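Local atomic coordinates of paraflagellar rod component (Trypanosoma cruzi, PDB entry 6XYD), a protein that is of uncharacterised function but binds metal ions, assembles from four copies around them, and is named as a component of the paraflagellar rod. Residues Trp93-Ser98 against Leu113-Arg118; Gln35-Gly40 against Leu82-Gly87. All coordinates share one frame; numbering follows the deposited sequence.

Contact 1: Trp93-Ser98 against Leu113-Arg118; sequences WNLRAS and LFFARR. With MG (magnesium ion), chain H; NA (sodium ion), chain I.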
ATOM      1  N   TRP A  93      -3.736 -11.799  13.943  1.00 23.01           N
ATOM      2  CA  TRP A  93      -3.746 -11.384  12.538  1.00 23.40           C
ATOM      3  C   TRP A  93      -2.674 -10.315  12.287  1.00 25.67           C
ATOM      4  O   TRP A  93      -2.749  -9.226  12.863  1.00 25.05           O
ATOM      5  CB  TRP A  93      -5.134 -10.850  12.132  1.00 21.18           C
ATOM      6  CG  TRP A  93      -6.216 -11.888  12.123  1.00 22.18           C
ATOM      7  CD1 TRP A  93      -7.192 -12.046  13.050  1.00 25.56           C
ATOM      8  CD2 TRP A  93      -6.470 -12.871  11.102  1.00 22.68           C
ATOM      9  NE1 TRP A  93      -8.022 -13.080  12.694  1.00 25.77           N
ATOM     10  CE2 TRP A  93      -7.608 -13.597  11.493  1.00 27.20           C
ATOM     11  CE3 TRP A  93      -5.837 -13.215   9.892  1.00 23.41           C
ATOM     12  CZ2 TRP A  93      -8.117 -14.668  10.734  1.00 27.28           C
ATOM     13  CZ3 TRP A  93      -6.356 -14.261   9.135  1.00 25.49           C
ATOM     14  CH2 TRP A  93      -7.487 -14.966   9.553  1.00 26.65           C
ATOM     15  N   ASN A  94      -1.696 -10.615  11.421  1.00 20.90           N
ATOM     16  CA  ASN A  94      -0.599  -9.684  11.100  1.00 19.48           C
ATOM     17  C   ASN A  94      -0.881  -8.891   9.837  1.00 22.64           C
ATOM     18  O   ASN A  94      -1.228  -9.472   8.809  1.00 21.14           O
ATOM     19  CB  ASN A  94       0.716 -10.424  10.946  1.00 23.16           C
ATOM     20  CG  ASN A  94       1.102 -11.215  12.171  1.00 46.09           C
ATOM     21  OD1 ASN A  94       1.086 -10.719  13.304  1.00 32.78           O
ATOM     22  ND2 ASN A  94       1.388 -12.484  11.972  1.00 38.85           N
ATOM     23  N   LEU A  95      -0.643  -7.582   9.885  1.00 20.66           N
ATOM     24  CA  LEU A  95      -0.840  -6.702   8.734  1.00 18.14           C
ATOM     25  C   LEU A  95       0.230  -6.972   7.688  1.00 20.48           C
ATOM     26  O   LEU A  95       1.419  -6.966   8.012  1.00 20.52           O
ATOM     27  CB  LEU A  95      -0.823  -5.227   9.176  1.00 17.42           C
ATOM     28  CG  LEU A  95      -1.013  -4.194   8.054  1.00 19.03           C
ATOM     29  CD1 LEU A  95      -2.419  -4.312   7.396  1.00 17.90           C
ATOM     30  CD2 LEU A  95      -0.780  -2.774   8.583  1.00 18.85           C
ATOM     31  N   ARG A  96      -0.183  -7.209   6.438  1.00 16.61           N
ATOM     32  CA  ARG A  96       0.751  -7.516   5.358  1.00 17.37           C
ATOM     33  C   ARG A  96       0.791  -6.453   4.273  1.00 17.25           C
ATOM     34  O   ARG A  96       1.813  -6.312   3.596  1.00 15.89           O
ATOM     35  CB  ARG A  96       0.393  -8.876   4.728  1.00 20.72           C
ATOM     36  CG  ARG A  96       0.681 -10.073   5.647  1.00 34.20           C
ATOM     37  CD  ARG A  96       2.150 -10.496   5.598  1.00 49.42           C
ATOM     38  NE  ARG A  96       2.401 -11.400   4.481  1.00 60.63           N
ATOM     39  CZ  ARG A  96       2.410 -12.721   4.582  1.00 77.07           C
ATOM     40  NH1 ARG A  96       2.226 -13.305   5.762  1.00 62.58           N
ATOM     41  NH2 ARG A  96       2.622 -13.472   3.511  1.00 71.75           N
ATOM     42  N   ALA A  97      -0.356  -5.793   4.013  1.00 13.79           N
ATOM     43  CA  ALA A  97      -0.464  -4.825   2.921  1.00 13.32           C
ATOM     44  C   ALA A  97      -1.705  -3.975   3.092  1.00 15.87           C
ATOM     45  O   ALA A  97      -2.638  -4.372   3.797  1.00 13.68           O
ATOM     46  CB  ALA A  97      -0.536  -5.564   1.583  1.00 14.15           C
ATOM     47  N   SER A  98      -1.752  -2.850   2.376  1.00 12.66           N
ATOM     48  CA  SER A  98      -2.913  -1.960   2.362  1.00 10.47           C
ATOM     49  C   SER A  98      -2.987  -1.292   0.987  1.00 13.18           C
ATOM     50  O   SER A  98      -1.989  -1.268   0.259  1.00 11.36           O
ATOM     51  CB  SER A  98      -2.763  -0.879   3.451  1.00 12.81           C
ATOM     52  OG  SER A  98      -3.921  -0.050   3.490  1.00 16.21           O
ATOM     53  N   LEU A 113      -7.206  -3.304   4.069  1.00 11.39           N
ATOM     54  CA  LEU A 113      -6.119  -3.775   4.922  1.00 11.75           C
ATOM     55  C   LEU A 113      -6.118  -5.294   4.848  1.00 15.32           C
ATOM     56  O   LEU A 113      -7.171  -5.924   5.040  1.00 15.84           O
ATOM     57  CB  LEU A 113      -6.343  -3.309   6.379  1.00 11.58           C
ATOM     58  CG  LEU A 113      -6.343  -1.790   6.625  1.00 16.52           C
ATOM     59  CD1 LEU A 113      -6.951  -1.455   7.990  1.00 18.51           C
ATOM     60  CD2 LEU A 113      -4.932  -1.228   6.549  1.00 15.90           C
ATOM     61  N   PHE A 114      -4.965  -5.881   4.504  1.00 13.71           N
ATOM     62  CA  PHE A 114      -4.842  -7.332   4.330  1.00 14.72           C
ATOM     63  C   PHE A 114      -4.020  -7.936   5.442  1.00 17.67           C
ATOM     64  O   PHE A 114      -2.901  -7.471   5.720  1.00 15.17           O
ATOM     65  CB  PHE A 114      -4.236  -7.674   2.963  1.00 16.89           C
ATOM     66  CG  PHE A 114      -5.036  -7.147   1.801  1.00 17.16           C
ATOM     67  CD1 PHE A 114      -6.158  -7.831   1.341  1.00 18.40           C
ATOM     68  CD2 PHE A 114      -4.667  -5.970   1.158  1.00 19.11           C
ATOM     69  CE1 PHE A 114      -6.894  -7.345   0.255  1.00 18.53           C
ATOM     70  CE2 PHE A 114      -5.425  -5.472   0.091  1.00 21.57           C
ATOM     71  CZ  PHE A 114      -6.522  -6.170  -0.356  1.00 19.60           C
ATOM     72  N   PHE A 115      -4.550  -9.003   6.052  1.00 15.21           N
ATOM     73  CA  PHE A 115      -3.908  -9.649   7.187  1.00 14.99           C
ATOM     74  C   PHE A 115      -3.697 -11.130   6.928  1.00 20.26           C
ATOM     75  O   PHE A 115      -4.476 -11.755   6.225  1.00 18.78           O
ATOM     76  CB  PHE A 115      -4.760  -9.475   8.456  1.00 15.88           C
ATOM     77  CG  PHE A 115      -5.049  -8.036   8.821  1.00 15.42           C
ATOM     78  CD1 PHE A 115      -6.120  -7.358   8.247  1.00 16.30           C
ATOM     79  CD2 PHE A 115      -4.271  -7.369   9.768  1.00 14.95           C
ATOM     80  CE1 PHE A 115      -6.381  -6.023   8.583  1.00 17.39           C
ATOM     81  CE2 PHE A 115      -4.526  -6.037  10.100  1.00 16.44           C
ATOM     82  CZ  PHE A 115      -5.587  -5.373   9.518  1.00 15.58           C
ATOM     83  N   ALA A 116      -2.650 -11.682   7.515  1.00 21.43           N
ATOM     84  CA  ALA A 116      -2.355 -13.104   7.434  1.00 22.25           C
ATOM     85  C   ALA A 116      -2.204 -13.637   8.852  1.00 28.29           C
ATOM     86  O   ALA A 116      -1.851 -12.894   9.774  1.00 24.76           O
ATOM     87  CB  ALA A 116      -1.078 -13.330   6.651  1.00 24.19           C
ATOM     88  N   ARG A 117      -2.494 -14.917   9.030  1.00 29.55           N
ATOM     89  CA  ARG A 117      -2.355 -15.593  10.308  1.00 32.97           C
ATOM     90  C   ARG A 117      -0.846 -15.819  10.608  1.00 40.94           C
ATOM     91  O   ARG A 117      -0.413 -15.726  11.759  1.00 43.06           O
ATOM     92  CB  ARG A 117      -3.105 -16.931  10.236  1.00 37.29           C
ATOM     93  CG  ARG A 117      -3.554 -17.467  11.566  1.00 48.67           C
ATOM     94  CD  ARG A 117      -4.753 -16.743  12.139  1.00 41.52           C
ATOM     95  NE  ARG A 117      -4.834 -17.021  13.569  1.00 45.67           N
ATOM     96  CZ  ARG A 117      -5.460 -16.257  14.452  1.00 63.70           C
ATOM     97  NH1 ARG A 117      -6.103 -15.165  14.058  1.00 51.87           N
ATOM     98  NH2 ARG A 117      -5.459 -16.583  15.738  1.00 60.40           N
ATOM     99  N   ARG A 118      -0.046 -16.077   9.550  1.00 38.01           N
ATOM    100  CA  ARG A 118       1.404 -16.257   9.646  1.00 78.25           C
ATOM    101  C   ARG A 118       2.106 -14.897   9.784  1.00 91.35           C
ATOM    102  O   ARG A 118       1.997 -14.045   8.899  1.00 51.28           O
ATOM    103  CB  ARG A 118       1.933 -17.025   8.420  1.00 80.29           C
ATOM    104  CG  ARG A 118       3.446 -17.213   8.404  1.00 94.73           C
ATOM    105  CD  ARG A 118       3.872 -18.521   9.037  1.00109.87           C
ATOM    106  NE  ARG A 118       5.296 -18.777   8.824  1.00121.75           N
ATOM    107  CZ  ARG A 118       5.890 -19.942   9.057  1.00138.48           C
ATOM    108  NH1 ARG A 118       5.188 -20.974   9.512  1.00127.62           N
ATOM    109  NH2 ARG A 118       7.189 -20.088   8.831  1.00125.97           N
TER
HETATM  110 MG    MG H 204       0.050  -0.411  -0.149  1.00 16.48          MG
HETATM  111 NA    NA I 205       3.980  -5.274   3.567  1.00 19.63          NA
HETATM  112  O   HOH W   1       5.429  -6.713   4.725  1.00 32.70           O
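Phe-114 O is shared by two successive backbone amides, those of Arg-96 and Ala-97, which marks a classic beta bulge in the hairpin of strands 94-103 and 108-116. Arg-96 N donates to Phe-114 O at 2.8 Å; Ala-97 N makes a weak bond to Phe-114 O at 3.5 Å. Antiparallel pairing continues beyond the bulge, where Phe-114 N donates to Ala-97 O, and before it, where Asn-94 and Ala-116 exchange two bonds. The bulge shifts the register by one. Arg-96 O binds the sodium ion at 2.4 Å and Ser-98 O binds a magnesium ion at 2.2 Å. The same carbonyls of the other three subunits bind these ions, which places this edge of the hairpin at the junction of the four subunits. On the face with Leu-95, Leu-113 and Phe-115, Leu-95 turns CG anti to its N (chi1 180°), and its CD1 reaches over one face of the Phe-115 ring in a CH-pi contact. Ile-85 of helix 74-90 packs on both residues. At the open end of the hairpin, Arg-117 crosses one face of the Trp-93 indole. Its guanidinium is turned 78° from the ring plane, and NH1 is held by Glu-91 O. Arg-117 CZ makes a cation-pi contact with the five-membered ring, while Arg-117 CD stands 4.0 Å above the centroid of the Trp-93 six-membered ring.

Contact 2: Gln35-Gly40 against Leu82-Gly87; sequences QRIPTG and LTIIEG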
ATOM      1  N   GLN A  35     -16.111  -3.054  20.029  1.00 30.42           N
ATOM      2  CA  GLN A  35     -15.881  -2.262  21.233  1.00 31.71           C
ATOM      3  C   GLN A  35     -14.760  -1.242  21.017  1.00 37.97           C
ATOM      4  O   GLN A  35     -14.795  -0.166  21.613  1.00 39.84           O
ATOM      5  CB  GLN A  35     -15.503  -3.179  22.411  1.00 34.51           C
ATOM      6  CG  GLN A  35     -16.606  -4.154  22.832  1.00 60.76           C
ATOM      7  CD  GLN A  35     -16.145  -5.119  23.900  1.00 89.61           C
ATOM      8  OE1 GLN A  35     -15.165  -5.860  23.733  1.00 85.11           O
ATOM      9  NE2 GLN A  35     -16.876  -5.170  25.004  1.00 87.42           N
ATOM     10  N   ARG A  36     -13.738  -1.601  20.221  1.00 33.71           N
ATOM     11  CA  ARG A  36     -12.566  -0.754  19.983  1.00 33.71           C
ATOM     12  C   ARG A  36     -12.833   0.443  19.053  1.00 38.13           C
ATOM     13  O   ARG A  36     -12.398   1.552  19.356  1.00 38.03           O
ATOM     14  CB  ARG A  36     -11.415  -1.590  19.392  1.00 31.99           C
ATOM     15  CG  ARG A  36     -10.599  -2.361  20.415  1.00 46.82           C
ATOM     16  CD  ARG A  36      -9.346  -2.935  19.765  1.00 52.87           C
ATOM     17  NE  ARG A  36      -8.368  -1.893  19.444  1.00 52.28           N
ATOM     18  CZ  ARG A  36      -7.192  -1.763  20.049  1.00 69.32           C
ATOM     19  NH1 ARG A  36      -6.806  -2.643  20.964  1.00 50.83           N
ATOM     20  NH2 ARG A  36      -6.380  -0.766  19.722  1.00 62.45           N
ATOM     21  N   ILE A  37     -13.464   0.195  17.893  1.00 33.96           N
ATOM     22  CA  ILE A  37     -13.702   1.188  16.839  1.00 34.65           C
ATOM     23  C   ILE A  37     -14.410   2.486  17.359  1.00 44.48           C
ATOM     24  O   ILE A  37     -13.870   3.568  17.113  1.00 43.16           O
ATOM     25  CB  ILE A  37     -14.402   0.555  15.599  1.00 36.71           C
ATOM     26  CG1 ILE A  37     -13.435  -0.418  14.879  1.00 35.56           C
ATOM     27  CG2 ILE A  37     -14.930   1.633  14.625  1.00 38.79           C
ATOM     28  CD1 ILE A  37     -14.058  -1.442  13.997  1.00 40.37           C
ATOM     29  N   PRO A  38     -15.541   2.432  18.114  1.00 46.17           N
ATOM     30  CA  PRO A  38     -16.146   3.689  18.599  1.00 48.74           C
ATOM     31  C   PRO A  38     -15.243   4.456  19.561  1.00 57.51           C
ATOM     32  O   PRO A  38     -15.274   5.682  19.566  1.00 57.72           O
ATOM     33  CB  PRO A  38     -17.437   3.225  19.295  1.00 51.82           C
ATOM     34  CG  PRO A  38     -17.688   1.852  18.783  1.00 54.93           C
ATOM     35  CD  PRO A  38     -16.337   1.266  18.538  1.00 48.99           C
ATOM     36  N   THR A  39     -14.419   3.734  20.354  1.00 58.03           N
ATOM     37  CA  THR A  39     -13.484   4.320  21.331  1.00 60.18           C
ATOM     38  C   THR A  39     -12.381   5.140  20.639  1.00 66.01           C
ATOM     39  O   THR A  39     -11.916   6.134  21.199  1.00 66.38           O
ATOM     40  CB  THR A  39     -12.921   3.228  22.254  1.00 68.84           C
ATOM     41  OG1 THR A  39     -13.971   2.324  22.597  1.00 67.74           O
ATOM     42  CG2 THR A  39     -12.297   3.797  23.530  1.00 71.02           C
ATOM     43  N   GLY A  40     -12.006   4.725  19.425  1.00 63.26           N
ATOM     44  CA  GLY A  40     -11.004   5.404  18.608  1.00 63.29           C
ATOM     45  C   GLY A  40     -11.473   6.751  18.088  1.00 70.01           C
ATOM     46  O   GLY A  40     -10.666   7.671  17.932  1.00 70.35           O
ATOM     47  N   LEU A  82      -5.805   2.359  12.790  1.00 15.88           N
ATOM     48  CA  LEU A  82      -4.904   1.956  13.862  1.00 17.58           C
ATOM     49  C   LEU A  82      -5.587   1.017  14.856  1.00 20.42           C
ATOM     50  O   LEU A  82      -5.012  -0.014  15.192  1.00 20.39           O
ATOM     51  CB  LEU A  82      -4.336   3.188  14.577  1.00 19.13           C
ATOM     52  CG  LEU A  82      -3.224   2.917  15.585  1.00 24.72           C
ATOM     53  CD1 LEU A  82      -2.068   2.156  14.947  1.00 24.66           C
ATOM     54  CD2 LEU A  82      -2.714   4.207  16.165  1.00 27.92           C
ATOM     55  N   THR A  83      -6.828   1.347  15.294  1.00 18.05           N
ATOM     56  CA  THR A  83      -7.563   0.502  16.267  1.00 18.31           C
ATOM     57  C   THR A  83      -7.838  -0.872  15.677  1.00 21.46           C
ATOM     58  O   THR A  83      -7.725  -1.858  16.389  1.00 21.31           O
ATOM     59  CB  THR A  83      -8.874   1.154  16.754  1.00 29.48           C
ATOM     60  OG1 THR A  83      -9.775   1.311  15.659  1.00 38.84           O
ATOM     61  CG2 THR A  83      -8.659   2.464  17.422  1.00 30.49           C
ATOM     62  N   ILE A  84      -8.175  -0.935  14.368  1.00 17.58           N
ATOM     63  CA  ILE A  84      -8.439  -2.206  13.676  1.00 16.08           C
ATOM     64  C   ILE A  84      -7.158  -3.038  13.635  1.00 17.33           C
ATOM     65  O   ILE A  84      -7.176  -4.205  13.994  1.00 15.85           O
ATOM     66  CB  ILE A  84      -9.027  -1.956  12.258  1.00 18.67           C
ATOM     67  CG1 ILE A  84     -10.478  -1.409  12.348  1.00 21.22           C
ATOM     68  CG2 ILE A  84      -8.965  -3.222  11.377  1.00 16.51           C
ATOM     69  CD1 ILE A  84     -10.979  -0.786  10.979  1.00 19.54           C
ATOM     70  N   ILE A  85      -6.043  -2.434  13.200  1.00 16.06           N
ATOM     71  CA  ILE A  85      -4.767  -3.160  13.116  1.00 15.15           C
ATOM     72  C   ILE A  85      -4.340  -3.692  14.478  1.00 18.27           C
ATOM     73  O   ILE A  85      -3.970  -4.863  14.598  1.00 17.83           O
ATOM     74  CB  ILE A  85      -3.671  -2.251  12.468  1.00 16.34           C
ATOM     75  CG1 ILE A  85      -4.029  -1.961  10.992  1.00 15.53           C
ATOM     76  CG2 ILE A  85      -2.257  -2.886  12.593  1.00 16.28           C
ATOM     77  CD1 ILE A  85      -3.397  -0.651  10.431  1.00 19.98           C
ATOM     78  N   GLU A  86      -4.361  -2.820  15.502  1.00 16.97           N
ATOM     79  CA  GLU A  86      -3.953  -3.215  16.865  1.00 19.33           C
ATOM     80  C   GLU A  86      -4.848  -4.297  17.431  1.00 22.93           C
ATOM     81  O   GLU A  86      -4.352  -5.278  18.000  1.00 21.82           O
ATOM     82  CB  GLU A  86      -3.914  -2.004  17.801  1.00 22.00           C
ATOM     83  CG  GLU A  86      -2.802  -1.019  17.464  1.00 31.68           C
ATOM     84  CD  GLU A  86      -2.667   0.140  18.430  1.00 41.92           C
ATOM     85  OE1 GLU A  86      -3.707   0.665  18.885  1.00 35.05           O
ATOM     86  OE2 GLU A  86      -1.518   0.496  18.768  1.00 40.14           O
ATOM     87  N   GLY A  87      -6.163  -4.139  17.237  1.00 18.84           N
ATOM     88  CA  GLY A  87      -7.119  -5.141  17.706  1.00 19.45           C
ATOM     89  C   GLY A  87      -6.876  -6.483  17.038  1.00 21.69           C
ATOM     90  O   GLY A  87      -6.817  -7.517  17.700  1.00 20.58           O
TER
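Arg-36 reaches across from helix 27-41 and meets Glu-86 of helix 74-90 in a salt bridge, at the edge of an antiparallel helix-helix packing. Its NH2 lies 3.1 Å from Glu-86 OE1. The guanidinium and carboxylate planes are 80° apart, so the two groups do not meet as a flat, two-pronged pair. The Arg-36 guanidinium also lies against the backbone of the other helix. Gly-87 N sits over its centre, 3.8 Å above the plane. Arg-36 NE comes 3.1 Å from Thr-83 O, a carbonyl that already accepts the helical bond from Gly-87 N. Gly-87 has no side chain, and Arg-36 CD packs directly on its CA at 3.8 Å. The arginine chain is extended at chi2 and bends at chi3 (71°), which lays the guanidinium against the Gly-87 backbone.

Next to this polar pair is an apolar one. Ile-37 CD1 touches Ile-84 CG1 at 3.9 Å on the buried side. Thr-83 points toward helix 27-41, between Ile-37 and Gly-40. Its CG2 meets Gly-40 CA at 3.9 Å, and its OG1 faces the CA and CG1 of Ile-37.

Further partners lie behind these groups. Thr-83 OG1 is hydrogen-bonded to Val-80 O, one turn back in its own helix. Glu-86 OE2 accepts a bond from Asn-6 N of the third subunit, so the carboxylate links the helix pair to a neighbouring chain. Ile-37 also rests on Phe-54 of a loop.

The helix segments run roughly antiparallel, at 147°, with axes 9.1 Å apart. Ile-85 of helix 74-90 points away from helix 27-41 and packs on the sheet, against Leu-95 of strand 94-103 and Phe-115 of strand 108-116.

Overall arrangement
Contact 2 closes before contact 1 opens along the chain. Their centres are about 16 Å apart. Contact 2 pairs the two helices, 27-41 and 74-90; contact 1 pairs strands 94-103 and 108-116 of the antiparallel sheet. Helix 74-90 carries one side of contact 2 and also touches contact 1 through Ile-85. The CD1 of Ile-85 is 3.8 Å from Leu-95 CD2, and its CG1 is 4.0 Å from Phe-115 CZ. The helix is thus packed between the other helix and the hairpin. Both contacts touch the third subunit, so the helix pair and the hairpin both lie at the assembly interface.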